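DYNE8 (Micromonospora chersina, PDB 4AMM) forms the acyltransferase domain of an iterative polyketide synthase of enediyne biosynthesis, and probably loads acyl units for assembly of the polyketide chain. Local coordinates at residues V6-P11 and A52-A57; G88-V93 and T382-A387. All coordinates share one frame; numbering follows the deposited sequence.

Contact 1: V6-P11 and A52-A57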
loop_
_atom_site.group_PDB
_atom_site.type_symbol
_atom_site.label_atom_id
_atom_site.label_comp_id
_atom_site.label_asym_id
_atom_site.label_seq_id
_atom_site.Cartn_x
_atom_site.Cartn_y
_atom_site.Cartn_z
ATOM N N VAL A 6 20.458 3.501 -5.704
ATOM C CA VAL A 6 21.840 3.423 -5.309
ATOM C C VAL A 6 21.919 2.730 -3.976
ATOM O O VAL A 6 21.329 3.166 -2.976
ATOM C CB VAL A 6 22.462 4.828 -5.131
ATOM C CG1 VAL A 6 23.870 4.671 -4.750
ATOM C CG2 VAL A 6 22.311 5.550 -6.458
ATOM N N VAL A 7 22.533 1.508 -3.987
ATOM C CA VAL A 7 22.685 0.762 -2.762
ATOM C C VAL A 7 24.138 0.564 -2.417
ATOM O O VAL A 7 24.971 0.482 -3.333
ATOM C CB VAL A 7 21.983 -0.627 -2.827
ATOM C CG1 VAL A 7 20.511 -0.528 -3.231
ATOM C CG2 VAL A 7 22.729 -1.648 -3.789
ATOM N N CYS A 8 24.401 0.393 -1.129
ATOM C CA CYS A 8 25.697 -0.192 -0.758
ATOM C C CYS A 8 25.678 -0.650 0.666
ATOM O O CYS A 8 24.703 -0.497 1.366
ATOM C CB CYS A 8 26.846 0.707 -1.055
ATOM S SG CYS A 8 26.754 2.109 -0.036
ATOM N N GLY A 9 26.811 -1.248 1.088
ATOM C CA GLY A 9 26.845 -1.721 2.433
ATOM C C GLY A 9 28.256 -2.056 2.869
ATOM O O GLY A 9 29.187 -1.938 2.105
ATOM N N ALA A 10 28.335 -2.442 4.106
ATOM C CA ALA A 10 29.641 -2.665 4.709
ATOM C C ALA A 10 29.467 -3.519 5.954
ATOM O O ALA A 10 28.356 -3.789 6.440
ATOM C CB ALA A 10 30.313 -1.308 4.977
ATOM N N PRO A 11 30.622 -3.928 6.557
ATOM C CA PRO A 11 30.432 -4.828 7.688
ATOM C C PRO A 11 29.935 -4.193 8.965
ATOM O O PRO A 11 29.396 -4.895 9.820
ATOM C CB PRO A 11 31.877 -5.412 7.928
ATOM C CG PRO A 11 32.503 -5.311 6.670
ATOM C CD PRO A 11 31.954 -4.050 5.971
ATOM N N ALA A 52 25.548 -3.840 7.246
ATOM C CA ALA A 52 25.104 -2.429 7.424
ATOM C C ALA A 52 24.820 -1.921 5.988
ATOM O O ALA A 52 25.615 -2.074 5.067
ATOM C CB ALA A 52 26.255 -1.591 8.052
ATOM N N ARG A 53 23.612 -1.323 5.854
ATOM C CA ARG A 53 23.094 -1.013 4.487
ATOM C C ARG A 53 22.605 0.423 4.315
ATOM O O ARG A 53 21.992 0.993 5.231
ATOM C CB ARG A 53 21.941 -1.971 4.189
ATOM C CG ARG A 53 22.300 -3.465 4.186
ATOM C CD ARG A 53 21.144 -4.349 3.761
ATOM N NE ARG A 53 21.595 -5.753 3.698
ATOM C CZ ARG A 53 20.928 -6.720 3.037
ATOM N NH1 ARG A 53 19.779 -6.483 2.369
ATOM N NH2 ARG A 53 21.430 -8.003 3.112
ATOM N N PHE A 54 22.824 0.895 3.140
ATOM C CA PHE A 54 22.328 2.213 2.663
ATOM C C PHE A 54 21.615 1.928 1.403
ATOM O O PHE A 54 22.105 1.216 0.500
ATOM C CB PHE A 54 23.506 3.164 2.408
ATOM C CG PHE A 54 23.163 4.414 1.641
ATOM C CD1 PHE A 54 23.217 4.373 0.289
ATOM C CD2 PHE A 54 22.823 5.558 2.339
ATOM C CE1 PHE A 54 22.915 5.508 -0.476
ATOM C CE2 PHE A 54 22.516 6.715 1.591
ATOM C CZ PHE A 54 22.561 6.675 0.215
ATOM N N ALA A 55 20.454 2.604 1.140
ATOM C CA ALA A 55 19.865 2.590 -0.191
ATOM C C ALA A 55 19.095 3.898 -0.391
ATOM O O ALA A 55 18.387 4.295 0.560
ATOM C CB ALA A 55 18.848 1.405 -0.324
ATOM N N ALA A 56 19.155 4.449 -1.589
ATOM C CA ALA A 56 18.413 5.682 -1.871
ATOM C C ALA A 56 17.950 5.610 -3.275
ATOM O O ALA A 56 18.644 5.184 -4.210
ATOM C CB ALA A 56 19.351 6.872 -1.687
ATOM N N ALA A 57 16.747 6.164 -3.483
ATOM C CA ALA A 57 16.253 6.407 -4.817
ATOM C C ALA A 57 16.525 7.887 -5.133
ATOM O O ALA A 57 16.086 8.734 -4.354
ATOM C CB ALA A 57 14.766 6.136 -4.856
#
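An antiparallel beta ladder pairs Val6 to Ala10 with Ala52 to Ala56 at one margin of a four-stranded sheet, strand 4-10 being one of its two edge strands. Six backbone hydrogen bonds tie the strands, two at each of the pairs Val6-Ala56, Cys8-Phe54 and Ala10-Ala52. The bond from Val6 N to Ala56 O is 2.9 Å long and nearly straight (170° at the hydrogen). Between these pairs lie the non-hydrogen-bonded pairs Val7-Ala55 and Gly9-Arg53, where the strands draw closer and CA-H groups approach carbonyls, as in Ala55 CA to Val6 O at 3.2 Å. At Gly9, which has no side chain, CA comes within 2.9 Å of Ala52 O.

On the face bearing Val6, Cys8 and Phe54, the aromatic ring leans along its own strand toward the Val6-Ala56 pair, because CG is anti to the backbone N (chi1 167°). This brings CE1 within 3.8 Å of Val6 O. The thiol of Cys8 approaches the same side chain from beside its base, SG lying 4.2 Å from Phe54 CB. The sulfur stands obliquely, 58° off the ring normal, a Cys sulfur-aromatic contact. Leu20 of helix 13-27 and Leu68 of helix 61-76 pack on this ring as well.

On the other face the side chains are smaller where they meet: Val7 CG1 rests 3.9 Å from Ala55 CB. Arg53 also extends from this face, but its guanidinium is engaged beyond the ladder, in a salt bridge to Asp392 and a hydrogen bond to Val391 O. Connected through helices 13-27 and 32-45, the two strands make an antiparallel sheet edge with helices packed on it, consistent with the small alpha/beta linker subdomain that joins ketosynthase and acyltransferase in polyketide synthases.

Contact 2: G88-V93 and T382-A387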
loop_
_atom_site.group_PDB
_atom_site.type_symbol
_atom_site.label_atom_id
_atom_site.label_comp_id
_atom_site.label_asym_id
_atom_site.label_seq_id
_atom_site.Cartn_x
_atom_site.Cartn_y
_atom_site.Cartn_z
ATOM N N GLY A 88 12.710 8.609 -0.069
ATOM C CA GLY A 88 13.315 7.388 -0.666
ATOM C C GLY A 88 14.721 7.067 -0.133
ATOM O O GLY A 88 15.550 6.579 -0.910
ATOM N N LEU A 89 14.957 7.335 1.146
ATOM C CA LEU A 89 16.273 7.229 1.736
ATOM C C LEU A 89 16.189 6.341 2.907
ATOM O O LEU A 89 15.364 6.538 3.794
ATOM C CB LEU A 89 16.768 8.633 2.224
ATOM C CG LEU A 89 17.993 8.505 3.113
ATOM C CD1 LEU A 89 19.172 7.824 2.375
ATOM C CD2 LEU A 89 18.347 9.937 3.577
ATOM N N PHE A 90 17.022 5.256 2.920
ATOM C CA PHE A 90 16.908 4.268 3.954
ATOM C C PHE A 90 18.287 3.805 4.383
ATOM O O PHE A 90 19.148 3.521 3.524
ATOM C CB PHE A 90 16.113 3.061 3.498
ATOM C CG PHE A 90 14.770 3.399 2.926
ATOM C CD1 PHE A 90 13.626 3.517 3.780
ATOM C CD2 PHE A 90 14.625 3.640 1.602
ATOM C CE1 PHE A 90 12.402 3.851 3.236
ATOM C CE2 PHE A 90 13.432 3.942 1.076
ATOM C CZ PHE A 90 12.337 4.076 1.935
ATOM N N LEU A 91 18.552 3.817 5.697
ATOM C CA LEU A 91 19.877 3.427 6.267
ATOM C C LEU A 91 19.606 2.587 7.455
ATOM O O LEU A 91 18.885 3.008 8.379
ATOM C CB LEU A 91 20.644 4.702 6.627
ATOM C CG LEU A 91 21.952 4.561 7.386
ATOM C CD1 LEU A 91 21.964 3.862 8.767
ATOM C CD2 LEU A 91 23.056 4.054 6.649
ATOM N N VAL A 92 20.231 1.393 7.491
ATOM C CA VAL A 92 19.975 0.492 8.615
ATOM C C VAL A 92 21.273 -0.176 8.984
ATOM O O VAL A 92 21.876 -0.812 8.116
ATOM C CB VAL A 92 18.916 -0.580 8.229
ATOM C CG1 VAL A 92 18.675 -1.514 9.334
ATOM C CG2 VAL A 92 17.585 0.064 7.871
ATOM N N VAL A 93 21.692 0.026 10.245
ATOM C CA VAL A 93 22.835 -0.717 10.813
ATOM C C VAL A 93 22.235 -1.659 11.888
ATOM O O VAL A 93 21.438 -1.237 12.692
ATOM C CB VAL A 93 23.821 0.283 11.469
ATOM C CG1 VAL A 93 24.990 -0.499 12.145
ATOM C CG2 VAL A 93 24.335 1.241 10.476
ATOM N N THR A 382 12.171 -0.616 -3.724
ATOM C CA THR A 382 13.235 -1.626 -3.727
ATOM C C THR A 382 14.330 -1.163 -2.791
ATOM O O THR A 382 14.949 -1.991 -2.072
ATOM C CB THR A 382 13.753 -1.851 -5.133
ATOM O OG1 THR A 382 12.633 -2.257 -5.966
ATOM C CG2 THR A 382 14.738 -2.991 -5.168
ATOM N N ALA A 383 14.610 0.150 -2.690
ATOM C CA ALA A 383 15.607 0.655 -1.728
ATOM C C ALA A 383 15.137 0.305 -0.329
ATOM O O ALA A 383 15.989 -0.124 0.514
ATOM C CB ALA A 383 15.715 2.234 -1.844
ATOM N N ALA A 384 13.874 0.446 0.033
ATOM C CA ALA A 384 13.363 0.135 1.317
ATOM C C ALA A 384 13.581 -1.366 1.597
ATOM O O ALA A 384 14.043 -1.727 2.704
ATOM C CB ALA A 384 11.855 0.488 1.459
ATOM N N LEU A 385 13.192 -2.243 0.647
ATOM C CA LEU A 385 13.340 -3.713 0.874
ATOM C C LEU A 385 14.811 -3.976 1.092
ATOM O O LEU A 385 15.126 -4.879 1.950
ATOM C CB LEU A 385 12.843 -4.401 -0.343
ATOM C CG LEU A 385 11.297 -4.359 -0.545
ATOM C CD1 LEU A 385 10.878 -4.867 -1.871
ATOM C CD2 LEU A 385 10.594 -5.226 0.510
ATOM N N PHE A 386 15.724 -3.400 0.333
ATOM C CA PHE A 386 17.149 -3.734 0.476
ATOM C C PHE A 386 17.664 -3.249 1.796
ATOM O O PHE A 386 18.287 -3.997 2.564
ATOM C CB PHE A 386 17.967 -3.178 -0.714
ATOM C CG PHE A 386 19.448 -3.460 -0.597
ATOM C CD1 PHE A 386 19.926 -4.689 -1.083
ATOM C CD2 PHE A 386 20.288 -2.578 0.020
ATOM C CE1 PHE A 386 21.287 -4.990 -0.948
ATOM C CE2 PHE A 386 21.633 -2.872 0.184
ATOM C CZ PHE A 386 22.152 -4.099 -0.350
ATOM N N ALA A 387 17.446 -1.994 2.183
ATOM C CA ALA A 387 18.036 -1.452 3.406
ATOM C C ALA A 387 17.477 -2.196 4.584
ATOM O O ALA A 387 18.224 -2.431 5.563
ATOM C CB ALA A 387 17.795 0.049 3.504
#
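Phe90 and Ala387 meet where strand 89-92 runs almost parallel to helix 382-387, the axes 7.8 Å apart and inclined by 3°. Packing is tight around Ala387: its methyl presses against the base of the aromatic side chain, CB to CB 3.4 Å from Phe90, and Val92 CB lies 3.3 Å from Ala387 O. With Phe90 CG anti to its carbonyl carbon (chi1 -53°), the ring swings back toward the preceding turn of the helix and lays a face on Ala384. Ala384 CB sits 3.8 Å from the centroid of the Phe90 ring and 16° off its normal, a CH-pi contact, while Ala383 CB approaches obliquely, 3.9 Å from Phe90 CD2. Small alanines thus let the ring lie against the helix backbone.

Toward Gly88 the fit slackens, its O staying 4.4 Å from Ala383 CB. The touching residues are all buried; at the other end Val93, partly exposed, makes no contact with the helix. Leu89 and Leu91 turn to the other side, against helix 61-76, Phe90 and Val92 also touch Leu83 of strand 81-84, and Ala383 reaches Leu5 of strand 4-10, so that the helix spans neighbouring strands of the sheet.

Contacts 1 and 2 follow one another along the chain, and their centres lie about 7 Å apart in a single layered unit. Strands 52-58 and 89-92 are neighbours in the antiparallel sheet, probably joined by hydrogen bonds such as Ala57 N to Gly88 O and Ala55 N to Phe90 O. Contact 1 binds the edge strand 4-10 to this sheet; contact 2 lays helix 376-387, from near the C-terminal end of the chain, on one face, while helices 13-27 and 61-76 occupy the other. The helix also packs on Val7 and Ala55 of contact 1. Sequence from both ends of the construct is thereby gathered into one sheet-and-helix body.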